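Ferric-siderophore receptor protein (Streptomyces coelicolor, PDB 2X4L) probably binds iron-loaded siderophores outside the cell membrane and hands them on for uptake. Local coordinates at residues S205-D209 with L210-S214; L222-F225 with K226-V230; K306-P309 with L310-L314; N313-E316 with A317-A321. All blocks are in the same frame, centred on the assembly; numbering follows the deposited sequence.

Contact 1 of 4, residues S205-D209 with L210-S214; sequences SASPD and LFYVS
The Tyr212 ring leans back against the side chain of Ser207, with Tyr212 CE2 3.5 Å from Ser207 OG, an oblique approach. It is brought there by a first torsion that sets CG anti to the carbonyl carbon (chi1 -54°). Beneath one ring face, displaced toward the rim, sits Leu210 O. That oxygen takes two bonds from a single residue. Ser207 N donates to Leu210 O at 3.0 Å, almost in line with the carbonyl, while Ser207 OG donates to the same Leu210 O at 2.6 Å in the carbonyl plane, onto a lone pair. One serine thus closes this hairpin turn with both backbone and side chain. Behind the turn, Ser205 and Tyr212 form an antiparallel hydrogen-bonded pair. Tyr212 N reaches Ser205 O at 2.8 Å in a nearly straight bond (176°), and the return bond from Ser205 N to Tyr212 O is more bent (136°). The next pair, Ala206 with Phe211, is non-hydrogen-bonded and faces the other side of the sheet, where Ala206 CB lies 4.5 Å from Phe211 CD1. Ser205 OG is held by Asp266 on the neighbouring strand 262-266. The hairpin of strands 200-206 and 210-214 thus lies inside a mixed sheet: strand 247-251 flanks 210-214 and brings Phe247 to the Tyr212 ring, while Trp252 just beyond it meets Phe211.

Contact 2 of 4, residues L222-F225 with K226-V230; sequences LEYF and KALGV
Phe225 O is approached by several amides as the helix 220-227 ends: Val230 N binds it at 3.2 Å, and Leu228 N adds a weak bond. The bond from Val230 N and a second, of 2.9 Å, from Gly229 N back to Lys226 O make a Schellman motif, the classic way for a helix to stop and turn aside. Gly229 suits this position, because at its positive phi (109°) a side-chain carbon would be jammed against the carbonyl oxygen of Leu228. The residue after the glycine folds back, and Val230 CG2 rests 4.3 Å from Phe225 CB, the apolar contact that commonly accompanies this motif. Leu228 N is shared, its better bond going to Tyr224 O. The side chains of these two residues meet as well, for a chi1 of -176° swings the Tyr224 ring along the helix toward Leu228. Replacing Tyr224 by a serine would probably strip Leu228 CD1 of its aromatic support and open a gap toward Leu311 and Ala186, which pack on the same side chain. On the outer side, Lys226 ends in a salt bridge to Glu234, while its CB stays close to Leu222 O. In the CH-pi contact, Leu228 CD1 lies over a face of the Tyr224 ring, offset toward the rim, 3.9 Å from the ring centroid and 18° off the normal.

Contact 3 of 4, residues K306-P309 with L310-L314; sequences KCTP and LLDNL
Helix 304-320 is kinked at Pro309, whose nitrogen has no hydrogen to give the preceding turn, so that Cys307 O receives only weak bonds from Leu310 N and Leu311 N before regular bonding resumes with Asp312 N, which meets Thr308 O at 2.9 Å in an almost straight line (176°). Among the side chains, Thr308 and Asp312 lie alongside each other and point the same way, Thr308 CG2 being 3.7 Å from Asp312 OD2. The threonine can present its methyl to the carboxylate because CG2 is anti to the backbone N, while OG1 is turned back (chi1 -61°) to bond Tyr304 O. Asp312 OD1 forms a salt bridge with Arg188. Asn313 grips the proline carbonyl through its backbone, Asn313 N bonding Pro309 O at 2.7 Å, the shortest bond of the set. It also curls its amide back over that carbonyl, with Asn313 CG 3.0 Å from Pro309 O, although ND2 is badly angled for a bond there. On another flank Leu310 CD1 touches Cys307 SG at 4.2 Å, a light apolar contact one turn apart, and Leu310 CG lies by Lys306 O. Lys306 NZ forms salt bridges with Asp60 and Asp85. Leu311 packs between helices 173-195 and 220-227, on Phe182 and Ala185 of the one and on Tyr224 and Phe225 of the other.

Contact 4 of 4, residues N313-E316 with A317-A321; sequences NLAE and AIENA
Leu314 and Ile318 meet on the buried flank of the helix, their side chains crossing at an angle so that Leu314 CD1 lies 4.0 Å from Ile318 CD1. A chi1 of 180° puts Leu314 there, sending its branch forward along the helix axis. The backbone below is regular: Ile318 N bonds Leu314 O at 3.0 Å, and Glu319 N bonds Ala315 O at 2.8 Å. Glu319 packs closely too. Glu319 CG comes within 3.0 Å of Ala315 O, and Glu319 OE2 lies 3.7 Å from Ala315 CB, while the same carboxylate oxygen forms a salt bridge with Arg188 NE of helix 173-195. Putting an alanine at Glu319 would probably cost Arg188 one of its two acidic partners, leaving Asp312, and uncover the methyl of Ala315. The opposite character appears at Glu316, exposed although its side chain also touches Arg188, and at the likewise exposed Asn320, where Asn320 N bonds Glu316 O at 3.1 Å. The helix thus has a buried apolar flank, with Leu314 and Ile318, and a flank open to solvent. At its end, Lys196 NZ takes up the carbonyl oxygens of Ile318, Glu319 and Ala321, which probably helps to offset the helix dipole. The helix lies over the sheet beside helix 173-195, with Leu314 and Ala317 resting on strand 262-266, Ala317 also on strand 293-296, and Ile318 on Val230.

From the N terminus, contact 1 comes first and closes the tight loop of a beta hairpin. Contact 2 follows in series, ending the helix reached after strand 210-214; the two touch where Ser214 CB meets Leu222 CD1. Much later in the chain, contacts 3 and 4 are consecutive portions of helix 304-320, overlapping at Asn313 and Leu314. None nests inside or crosses another. Contact 2 is nonetheless the meeting point in space: Phe225 packs on Leu311 and Leu314, and Val230 on Ile318, joining the short helix to the C-terminal one. Contact 1 touches contact 2 but stays about 12 Å, between nearest atoms, from contacts 3 and 4.

Contact 1 of 4, residues S205-D209 with L210-S214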
ATOM      1  N   SER A 205      -2.504   3.568  12.976  1.00  9.86           N
ATOM      2  CA  SER A 205      -1.074   3.316  12.747  1.00 10.15           C
ATOM      3  C   SER A 205      -0.359   3.737  14.007  1.00 11.02           C
ATOM      4  O   SER A 205      -0.587   4.832  14.514  1.00 12.39           O
ATOM      5  CB  SER A 205      -0.644   4.159  11.534  1.00 10.55           C
ATOM      6  OG  SER A 205       0.749   3.933  11.260  1.00 11.79           O
ATOM      7  N   ALA A 206       0.529   2.895  14.441  1.00 11.67           N
ATOM      8  CA  ALA A 206       1.166   3.155  15.748  1.00 11.87           C
ATOM      9  C   ALA A 206       2.618   3.654  15.623  1.00 11.88           C
ATOM     10  O   ALA A 206       3.389   3.090  14.873  1.00 14.79           O
ATOM     11  CB  ALA A 206       1.079   1.893  16.649  1.00 12.35           C
ATOM     12  N   SER A 207       2.996   4.663  16.404  1.00 16.59           N
ATOM     13  CA  SER A 207       4.356   5.146  16.552  1.00 18.48           C
ATOM     14  C   SER A 207       4.580   5.379  18.052  1.00 19.84           C
ATOM     15  O   SER A 207       3.614   5.440  18.819  1.00 21.40           O
ATOM     16  CB  SER A 207       4.576   6.437  15.777  1.00 19.11           C
ATOM     17  OG  SER A 207       3.831   7.506  16.360  1.00 21.01           O
ATOM     18  N   PRO A 208       5.804   5.682  18.443  1.00 22.99           N
ATOM     19  CA  PRO A 208       5.996   5.950  19.882  1.00 23.82           C
ATOM     20  C   PRO A 208       5.255   7.166  20.443  1.00 25.64           C
ATOM     21  O   PRO A 208       4.610   7.037  21.516  1.00 29.24           O
ATOM     22  CB  PRO A 208       7.494   6.145  20.026  1.00 23.34           C
ATOM     23  CG  PRO A 208       8.077   5.281  18.863  1.00 18.87           C
ATOM     24  CD  PRO A 208       7.030   5.348  17.728  1.00 21.42           C
ATOM     25  N   ASP A 209       5.259   8.290  19.719  1.00 27.70           N
ATOM     26  CA  ASP A 209       4.519   9.409  20.316  1.00 28.86           C
ATOM     27  C   ASP A 209       3.066   9.512  20.072  1.00 27.35           C
ATOM     28  O   ASP A 209       2.343  10.098  20.888  1.00 28.62           O
ATOM     29  CB  ASP A 209       5.209  10.732  20.088  1.00 32.12           C
ATOM     30  CG  ASP A 209       6.580  10.758  20.729  1.00 39.95           C
ATOM     31  OD1 ASP A 209       6.691  10.579  21.990  1.00 45.87           O
ATOM     32  OD2 ASP A 209       7.550  10.881  19.936  1.00 45.34           O
ATOM     33  N   LEU A 210       2.594   8.842  19.002  1.00 22.52           N
ATOM     34  CA  LEU A 210       1.278   9.128  18.548  1.00 20.47           C
ATOM     35  C   LEU A 210       0.705   7.887  17.948  1.00 17.48           C
ATOM     36  O   LEU A 210       1.414   7.082  17.297  1.00 19.87           O
ATOM     37  CB  LEU A 210       1.338  10.213  17.443  1.00 18.28           C
ATOM     38  CG  LEU A 210       1.761  11.599  17.988  1.00 21.67           C
ATOM     39  CD1 LEU A 210       2.182  12.531  16.905  1.00 22.99           C
ATOM     40  CD2 LEU A 210       0.642  12.211  18.890  1.00 23.29           C
ATOM     41  N   PHE A 211      -0.572   7.815  18.156  1.00 17.36           N
ATOM     42  CA  PHE A 211      -1.384   6.835  17.402  1.00 15.67           C
ATOM     43  C   PHE A 211      -2.154   7.616  16.367  1.00 16.78           C
ATOM     44  O   PHE A 211      -2.886   8.584  16.682  1.00 17.72           O
ATOM     45  CB  PHE A 211      -2.327   6.214  18.370  1.00 17.80           C
ATOM     46  CG  PHE A 211      -3.197   5.118  17.779  1.00 16.77           C
ATOM     47  CD1 PHE A 211      -2.783   3.775  17.831  1.00 21.26           C
ATOM     48  CD2 PHE A 211      -4.407   5.422  17.241  1.00 19.75           C
ATOM     49  CE1 PHE A 211      -3.634   2.789  17.328  1.00 19.55           C
ATOM     50  CE2 PHE A 211      -5.267   4.392  16.716  1.00 21.35           C
ATOM     51  CZ  PHE A 211      -4.864   3.090  16.849  1.00 17.37           C
ATOM     52  N   TYR A 212      -2.023   7.204  15.117  1.00 11.66           N
ATOM     53  CA  TYR A 212      -2.698   7.982  14.028  1.00 11.75           C
ATOM     54  C   TYR A 212      -3.990   7.294  13.591  1.00 10.72           C
ATOM     55  O   TYR A 212      -3.935   6.105  13.241  1.00 11.67           O
ATOM     56  CB  TYR A 212      -1.753   8.070  12.859  1.00 11.02           C
ATOM     57  CG  TYR A 212      -0.395   8.613  13.185  1.00 13.94           C
ATOM     58  CD1 TYR A 212      -0.303   9.918  13.476  1.00 15.15           C
ATOM     59  CD2 TYR A 212       0.735   7.804  13.244  1.00 14.96           C
ATOM     60  CE1 TYR A 212       0.912  10.512  13.818  1.00 19.24           C
ATOM     61  CE2 TYR A 212       1.995   8.362  13.528  1.00 16.61           C
ATOM     62  CZ  TYR A 212       2.015   9.727  13.841  1.00 18.64           C
ATOM     63  OH  TYR A 212       3.217  10.307  14.168  1.00 21.53           O
ATOM     64  N   VAL A 213      -5.088   8.034  13.571  1.00 11.29           N
ATOM     65  CA  VAL A 213      -6.395   7.473  13.116  1.00 11.55           C
ATOM     66  C   VAL A 213      -6.601   8.025  11.731  1.00 12.45           C
ATOM     67  O   VAL A 213      -6.755   9.217  11.519  1.00 12.70           O
ATOM     68  CB  VAL A 213      -7.566   7.850  14.006  1.00 12.75           C
ATOM     69  CG1 VAL A 213      -8.775   7.128  13.502  1.00 13.93           C
ATOM     70  CG2 VAL A 213      -7.324   7.392  15.462  1.00 15.15           C
ATOM     71  N   SER A 214      -6.678   7.151  10.757  1.00 10.16           N
ATOM     72  CA  SER A 214      -6.948   7.594   9.373  1.00  9.68           C
ATOM     73  C   SER A 214      -8.429   7.727   9.150  1.00 11.58           C
ATOM     74  O   SER A 214      -9.254   6.892   9.592  1.00 13.45           O
ATOM     75  CB  SER A 214      -6.430   6.534   8.344  1.00 10.32           C
ATOM     76  OG  SER A 214      -5.013   6.581   8.292  1.00 10.62           O
TER

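Contact 2 of 4, residues L222-F225 with K226-V230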
ATOM      1  N   LEU A 222      -8.878   2.332   1.818  1.00 10.29           N
ATOM      2  CA  LEU A 222     -10.029   2.735   2.625  1.00  9.06           C
ATOM      3  C   LEU A 222     -11.146   3.282   1.789  1.00 10.07           C
ATOM      4  O   LEU A 222     -12.290   3.044   2.095  1.00  9.58           O
ATOM      5  CB  LEU A 222      -9.627   3.695   3.752  1.00 10.43           C
ATOM      6  CG  LEU A 222      -8.499   3.215   4.627  1.00  9.08           C
ATOM      7  CD1 LEU A 222      -8.247   4.294   5.730  1.00 10.55           C
ATOM      8  CD2 LEU A 222      -8.829   1.845   5.253  1.00 12.46           C
ATOM      9  N   GLU A 223     -10.837   4.060   0.717  1.00 10.15           N
ATOM     10  CA  GLU A 223     -11.915   4.621  -0.112  1.00 10.60           C
ATOM     11  C   GLU A 223     -12.653   3.473  -0.763  1.00 10.50           C
ATOM     12  O   GLU A 223     -13.923   3.520  -0.882  1.00 11.45           O
ATOM     13  CB  GLU A 223     -11.341   5.567  -1.207  1.00 10.22           C
ATOM     14  CG  GLU A 223     -11.006   6.930  -0.647  1.00 13.16           C
ATOM     15  CD  GLU A 223     -10.906   7.944  -1.755  1.00 15.92           C
ATOM     16  OE1 GLU A 223     -11.458   7.675  -2.906  1.00 16.09           O
ATOM     17  OE2 GLU A 223     -10.298   9.045  -1.507  1.00 16.34           O
ATOM     18  N   TYR A 224     -11.940   2.411  -1.164  1.00 10.11           N
ATOM     19  CA  TYR A 224     -12.619   1.301  -1.821  1.00 10.68           C
ATOM     20  C   TYR A 224     -13.472   0.511  -0.775  1.00 10.56           C
ATOM     21  O   TYR A 224     -14.646   0.211  -1.044  1.00 10.25           O
ATOM     22  CB  TYR A 224     -11.588   0.363  -2.491  1.00 10.76           C
ATOM     23  CG  TYR A 224     -12.196  -0.754  -3.272  1.00 12.03           C
ATOM     24  CD1 TYR A 224     -13.176  -0.538  -4.178  1.00 11.53           C
ATOM     25  CD2 TYR A 224     -11.672  -2.091  -3.152  1.00 14.57           C
ATOM     26  CE1 TYR A 224     -13.671  -1.559  -4.983  1.00 17.50           C
ATOM     27  CE2 TYR A 224     -12.259  -3.106  -3.886  1.00 14.58           C
ATOM     28  CZ  TYR A 224     -13.166  -2.840  -4.846  1.00 15.41           C
ATOM     29  OH  TYR A 224     -13.775  -3.846  -5.712  1.00 22.47           O
ATOM     30  N   PHE A 225     -12.882   0.221   0.366  1.00 10.09           N
ATOM     31  CA  PHE A 225     -13.619  -0.517   1.426  1.00 10.84           C
ATOM     32  C   PHE A 225     -14.902   0.271   1.808  1.00 10.88           C
ATOM     33  O   PHE A 225     -16.002  -0.313   1.977  1.00 10.96           O
ATOM     34  CB  PHE A 225     -12.759  -0.714   2.704  1.00 10.56           C
ATOM     35  CG  PHE A 225     -11.495  -1.469   2.486  1.00 10.37           C
ATOM     36  CD1 PHE A 225     -11.332  -2.361   1.450  1.00 12.15           C
ATOM     37  CD2 PHE A 225     -10.454  -1.225   3.390  1.00 10.64           C
ATOM     38  CE1 PHE A 225     -10.090  -3.054   1.260  1.00 11.94           C
ATOM     39  CE2 PHE A 225      -9.235  -1.860   3.260  1.00  9.99           C
ATOM     40  CZ  PHE A 225      -9.056  -2.785   2.242  1.00 12.03           C
ATOM     41  N   LYS A 226     -14.776   1.586   1.938  1.00  9.59           N
ATOM     42  CA  LYS A 226     -15.956   2.448   2.207  1.00 11.86           C
ATOM     43  C   LYS A 226     -17.020   2.353   1.114  1.00 12.40           C
ATOM     44  O   LYS A 226     -18.205   2.235   1.400  1.00 12.56           O
ATOM     45  CB  LYS A 226     -15.530   3.912   2.415  1.00 13.64           C
ATOM     46  CG  LYS A 226     -16.741   4.818   2.759  1.00 18.02           C
ATOM     47  CD  LYS A 226     -16.392   6.243   3.168  1.00 25.04           C
ATOM     48  CE  LYS A 226     -17.529   6.992   4.075  1.00 26.57           C
ATOM     49  NZ  LYS A 226     -17.613   6.771   5.603  1.00 23.46           N
ATOM     50  N   ALA A 227     -16.574   2.364  -0.133  1.00 10.65           N
ATOM     51  CA  ALA A 227     -17.497   2.257  -1.287  1.00 10.90           C
ATOM     52  C   ALA A 227     -18.229   0.931  -1.250  1.00 13.73           C
ATOM     53  O   ALA A 227     -19.401   0.867  -1.708  1.00 16.19           O
ATOM     54  CB  ALA A 227     -16.675   2.428  -2.578  1.00 11.07           C
ATOM     55  N   LEU A 228     -17.554  -0.128  -0.717  1.00 12.10           N
ATOM     56  CA  LEU A 228     -18.176  -1.471  -0.663  1.00 11.92           C
ATOM     57  C   LEU A 228     -19.080  -1.554   0.556  1.00 12.78           C
ATOM     58  O   LEU A 228     -19.817  -2.559   0.725  1.00 14.35           O
ATOM     59  CB  LEU A 228     -17.083  -2.558  -0.553  1.00 11.30           C
ATOM     60  CG  LEU A 228     -16.202  -2.653  -1.828  1.00 11.76           C
ATOM     61  CD1 LEU A 228     -15.056  -3.642  -1.573  1.00 12.46           C
ATOM     62  CD2 LEU A 228     -17.044  -3.219  -2.948  1.00 15.18           C
ATOM     63  N   GLY A 229     -19.168  -0.505   1.372  1.00 11.20           N
ATOM     64  CA  GLY A 229     -20.185  -0.398   2.426  1.00 12.23           C
ATOM     65  C   GLY A 229     -19.676  -0.544   3.854  1.00 10.35           C
ATOM     66  O   GLY A 229     -20.477  -0.457   4.770  1.00 13.63           O
ATOM     67  N   VAL A 230     -18.377  -0.638   4.033  1.00 10.88           N
ATOM     68  CA  VAL A 230     -17.779  -0.788   5.388  1.00 11.92           C
ATOM     69  C   VAL A 230     -18.051   0.476   6.203  1.00 12.69           C
ATOM     70  O   VAL A 230     -17.958   1.580   5.642  1.00 13.25           O
ATOM     71  CB  VAL A 230     -16.307  -1.088   5.319  1.00 10.46           C
ATOM     72  CG1 VAL A 230     -15.676  -1.146   6.721  1.00 12.60           C
ATOM     73  CG2 VAL A 230     -16.106  -2.458   4.699  1.00 10.71           C
TER

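Contact 3 of 4, residues K306-P309 with L310-L314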
ATOM      1  N   LYS A 306      -2.079  -9.560  -4.505  1.00 12.29           N
ATOM      2  CA  LYS A 306      -1.808  -9.002  -3.172  1.00 11.72           C
ATOM      3  C   LYS A 306      -2.860  -8.123  -2.565  1.00 10.61           C
ATOM      4  O   LYS A 306      -2.831  -7.802  -1.368  1.00 11.15           O
ATOM      5  CB  LYS A 306      -0.478  -8.230  -3.202  1.00 10.09           C
ATOM      6  CG  LYS A 306       0.734  -9.078  -3.481  1.00 10.99           C
ATOM      7  CD  LYS A 306       1.006 -10.076  -2.383  1.00 11.89           C
ATOM      8  CE  LYS A 306       2.173 -11.033  -2.760  1.00 14.76           C
ATOM      9  NZ  LYS A 306       1.843 -11.864  -4.011  1.00 15.53           N
ATOM     10  N   CYS A 307      -3.849  -7.745  -3.363  1.00 10.32           N
ATOM     11  CA  CYS A 307      -4.975  -6.972  -2.782  1.00 10.32           C
ATOM     12  C   CYS A 307      -6.164  -7.835  -2.382  1.00 10.01           C
ATOM     13  O   CYS A 307      -7.009  -7.440  -1.601  1.00 11.85           O
ATOM     14  CB  CYS A 307      -5.476  -5.932  -3.824  1.00 10.61           C
ATOM     15  SG  CYS A 307      -4.247  -4.511  -3.853  1.00 12.31           S
ATOM     16  N   THR A 308      -6.283  -9.019  -2.968  1.00  9.73           N
ATOM     17  CA  THR A 308      -7.330  -9.988  -2.594  1.00 10.69           C
ATOM     18  C   THR A 308      -7.331 -10.241  -1.105  1.00 12.12           C
ATOM     19  O   THR A 308      -8.389 -10.184  -0.424  1.00 12.67           O
ATOM     20  CB  THR A 308      -7.275 -11.269  -3.417  1.00 12.03           C
ATOM     21  OG1 THR A 308      -7.478 -10.912  -4.775  1.00 14.18           O
ATOM     22  CG2 THR A 308      -8.381 -12.323  -3.052  1.00 15.30           C
ATOM     23  N   PRO A 309      -6.136 -10.453  -0.444  1.00 10.91           N
ATOM     24  CA  PRO A 309      -6.182 -10.715   0.993  1.00 12.21           C
ATOM     25  C   PRO A 309      -6.652  -9.508   1.794  1.00 10.57           C
ATOM     26  O   PRO A 309      -7.161  -9.619   2.902  1.00 11.79           O
ATOM     27  CB  PRO A 309      -4.729 -11.147   1.329  1.00 12.46           C
ATOM     28  CG  PRO A 309      -4.195 -11.635   0.088  1.00 15.51           C
ATOM     29  CD  PRO A 309      -4.846 -10.866  -1.047  1.00 12.00           C
ATOM     30  N   LEU A 310      -6.434  -8.306   1.264  1.00  9.76           N
ATOM     31  CA  LEU A 310      -6.847  -7.145   2.017  1.00 10.60           C
ATOM     32  C   LEU A 310      -8.398  -7.169   2.140  1.00 10.37           C
ATOM     33  O   LEU A 310      -8.939  -6.853   3.226  1.00 12.57           O
ATOM     34  CB  LEU A 310      -6.428  -5.838   1.326  1.00 10.29           C
ATOM     35  CG  LEU A 310      -4.963  -5.675   0.960  1.00 10.18           C
ATOM     36  CD1 LEU A 310      -4.718  -4.328   0.315  1.00 12.60           C
ATOM     37  CD2 LEU A 310      -4.062  -5.913   2.233  1.00 10.70           C
ATOM     38  N   LEU A 311      -9.065  -7.547   1.023  1.00  8.73           N
ATOM     39  CA  LEU A 311     -10.528  -7.686   1.070  1.00 11.01           C
ATOM     40  C   LEU A 311     -11.000  -8.866   1.922  1.00 11.37           C
ATOM     41  O   LEU A 311     -11.853  -8.702   2.799  1.00 11.81           O
ATOM     42  CB  LEU A 311     -11.084  -7.797  -0.376  1.00 11.11           C
ATOM     43  CG  LEU A 311     -10.829  -6.612  -1.251  1.00 11.01           C
ATOM     44  CD1 LEU A 311     -11.015  -7.053  -2.670  1.00 12.53           C
ATOM     45  CD2 LEU A 311     -11.781  -5.512  -0.880  1.00 13.12           C
ATOM     46  N   ASP A 312     -10.371 -10.046   1.700  1.00 10.41           N
ATOM     47  CA  ASP A 312     -10.754 -11.237   2.516  1.00 11.45           C
ATOM     48  C   ASP A 312     -10.506 -10.963   3.987  1.00 10.53           C
ATOM     49  O   ASP A 312     -11.322 -11.413   4.806  1.00 11.07           O
ATOM     50  CB  ASP A 312      -9.944 -12.490   2.055  1.00 11.82           C
ATOM     51  CG  ASP A 312     -10.515 -13.136   0.850  1.00 15.11           C
ATOM     52  OD1 ASP A 312     -11.770 -13.137   0.626  1.00 14.59           O
ATOM     53  OD2 ASP A 312      -9.705 -13.733   0.070  1.00 17.58           O
ATOM     54  N   ASN A 313      -9.359 -10.356   4.335  1.00 11.01           N
ATOM     55  CA  ASN A 313      -9.061 -10.269   5.783  1.00 10.98           C
ATOM     56  C   ASN A 313     -10.080  -9.361   6.472  1.00  9.19           C
ATOM     57  O   ASN A 313     -10.537  -9.631   7.600  1.00  9.85           O
ATOM     58  CB  ASN A 313      -7.670  -9.682   6.039  1.00 11.08           C
ATOM     59  CG  ASN A 313      -6.588 -10.627   5.683  1.00 13.97           C
ATOM     60  OD1 ASN A 313      -6.801 -11.845   5.477  1.00 15.76           O
ATOM     61  ND2 ASN A 313      -5.391 -10.026   5.553  1.00 17.09           N
ATOM     62  N   LEU A 314     -10.416  -8.263   5.828  1.00  9.72           N
ATOM     63  CA  LEU A 314     -11.382  -7.324   6.406  1.00 10.90           C
ATOM     64  C   LEU A 314     -12.807  -7.916   6.412  1.00  9.29           C
ATOM     65  O   LEU A 314     -13.525  -7.786   7.407  1.00 10.57           O
ATOM     66  CB  LEU A 314     -11.318  -5.958   5.646  1.00 11.28           C
ATOM     67  CG  LEU A 314     -12.316  -4.926   6.205  1.00  9.79           C
ATOM     68  CD1 LEU A 314     -12.099  -4.617   7.711  1.00 10.34           C
ATOM     69  CD2 LEU A 314     -12.087  -3.639   5.480  1.00 10.82           C
TER

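Contact 4 of 4, residues N313-E316 with A317-A321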
ATOM      1  N   ASN A 313      -9.359 -10.356   4.335  1.00 11.01           N
ATOM      2  CA  ASN A 313      -9.061 -10.269   5.783  1.00 10.98           C
ATOM      3  C   ASN A 313     -10.080  -9.361   6.472  1.00  9.19           C
ATOM      4  O   ASN A 313     -10.537  -9.631   7.600  1.00  9.85           O
ATOM      5  CB  ASN A 313      -7.670  -9.682   6.039  1.00 11.08           C
ATOM      6  CG  ASN A 313      -6.588 -10.627   5.683  1.00 13.97           C
ATOM      7  OD1 ASN A 313      -6.801 -11.845   5.477  1.00 15.76           O
ATOM      8  ND2 ASN A 313      -5.391 -10.026   5.553  1.00 17.09           N
ATOM      9  N   LEU A 314     -10.416  -8.263   5.828  1.00  9.72           N
ATOM     10  CA  LEU A 314     -11.382  -7.324   6.406  1.00 10.90           C
ATOM     11  C   LEU A 314     -12.807  -7.916   6.412  1.00  9.29           C
ATOM     12  O   LEU A 314     -13.525  -7.786   7.407  1.00 10.57           O
ATOM     13  CB  LEU A 314     -11.318  -5.958   5.646  1.00 11.28           C
ATOM     14  CG  LEU A 314     -12.316  -4.926   6.205  1.00  9.79           C
ATOM     15  CD1 LEU A 314     -12.099  -4.617   7.711  1.00 10.34           C
ATOM     16  CD2 LEU A 314     -12.087  -3.639   5.480  1.00 10.82           C
ATOM     17  N   ALA A 315     -13.180  -8.574   5.283  1.00  9.99           N
ATOM     18  CA  ALA A 315     -14.434  -9.307   5.344  1.00 10.88           C
ATOM     19  C   ALA A 315     -14.533 -10.323   6.505  1.00  9.96           C
ATOM     20  O   ALA A 315     -15.532 -10.357   7.218  1.00 11.98           O
ATOM     21  CB  ALA A 315     -14.719 -10.031   4.019  1.00 12.61           C
ATOM     22  N   GLU A 316     -13.487 -11.129   6.666  1.00 10.19           N
ATOM     23  CA  GLU A 316     -13.457 -12.121   7.733  1.00 12.32           C
ATOM     24  C   GLU A 316     -13.626 -11.452   9.107  1.00 10.94           C
ATOM     25  O   GLU A 316     -14.364 -11.953   9.957  1.00 13.02           O
ATOM     26  CB  GLU A 316     -12.137 -12.902   7.659  1.00 11.46           C
ATOM     27  CG  GLU A 316     -12.008 -13.947   8.770  1.00 13.58           C
ATOM     28  CD  GLU A 316     -10.696 -14.655   8.675  1.00 20.19           C
ATOM     29  OE1 GLU A 316      -9.608 -14.060   8.587  1.00 18.35           O
ATOM     30  OE2 GLU A 316     -10.748 -15.880   8.633  1.00 23.57           O
ATOM     31  N   ALA A 317     -12.931 -10.342   9.338  1.00 11.15           N
ATOM     32  CA  ALA A 317     -12.986  -9.706  10.599  1.00 11.49           C
ATOM     33  C   ALA A 317     -14.417  -9.196  10.861  1.00 10.81           C
ATOM     34  O   ALA A 317     -14.985  -9.410  11.925  1.00 12.58           O
ATOM     35  CB  ALA A 317     -11.964  -8.518  10.650  1.00 11.60           C
ATOM     36  N   ILE A 318     -15.027  -8.612   9.812  1.00 10.13           N
ATOM     37  CA  ILE A 318     -16.392  -8.087   9.994  1.00 11.20           C
ATOM     38  C   ILE A 318     -17.405  -9.203  10.182  1.00 12.03           C
ATOM     39  O   ILE A 318     -18.295  -9.112  11.027  1.00 14.07           O
ATOM     40  CB  ILE A 318     -16.754  -7.180   8.775  1.00 10.38           C
ATOM     41  CG1 ILE A 318     -15.894  -5.871   8.871  1.00  9.55           C
ATOM     42  CG2 ILE A 318     -18.280  -6.757   8.801  1.00 13.96           C
ATOM     43  CD1 ILE A 318     -16.059  -5.028   7.569  1.00 12.70           C
ATOM     44  N   GLU A 319     -17.256 -10.261   9.412  1.00 12.47           N
ATOM     45  CA  GLU A 319     -18.168 -11.433   9.521  1.00 13.43           C
ATOM     46  C   GLU A 319     -18.216 -11.989  10.932  1.00 16.48           C
ATOM     47  O   GLU A 319     -19.291 -12.357  11.405  1.00 18.45           O
ATOM     48  CB  GLU A 319     -17.699 -12.568   8.532  1.00 11.65           C
ATOM     49  CG  GLU A 319     -17.936 -12.218   7.080  1.00 13.23           C
ATOM     50  CD  GLU A 319     -17.047 -12.959   6.122  1.00 14.13           C
ATOM     51  OE1 GLU A 319     -16.216 -13.838   6.590  1.00 13.80           O
ATOM     52  OE2 GLU A 319     -17.112 -12.677   4.888  1.00 12.73           O
ATOM     53  N   ASN A 320     -17.056 -11.990  11.584  1.00 14.83           N
ATOM     54  CA  ASN A 320     -16.950 -12.648  12.900  1.00 16.70           C
ATOM     55  C   ASN A 320     -16.958 -11.689  14.066  1.00 15.80           C
ATOM     56  O   ASN A 320     -17.077 -12.166  15.213  1.00 19.59           O
ATOM     57  CB  ASN A 320     -15.738 -13.495  12.840  1.00 18.00           C
ATOM     58  CG  ASN A 320     -15.934 -14.594  11.790  1.00 19.60           C
ATOM     59  OD1 ASN A 320     -15.402 -14.552  10.643  1.00 21.84           O
ATOM     60  ND2 ASN A 320     -16.786 -15.579  12.144  1.00 21.21           N
ATOM     61  N   ALA A 321     -16.964 -10.383  13.803  1.00 16.37           N
ATOM     62  CA  ALA A 321     -16.823  -9.422  14.893  1.00 15.16           C
ATOM     63  C   ALA A 321     -18.082  -9.354  15.770  1.00 17.92           C
ATOM     64  O   ALA A 321     -19.220  -9.404  15.290  1.00 18.88           O
ATOM     65  CB  ALA A 321     -16.587  -8.048  14.274  1.00 14.69           C
TER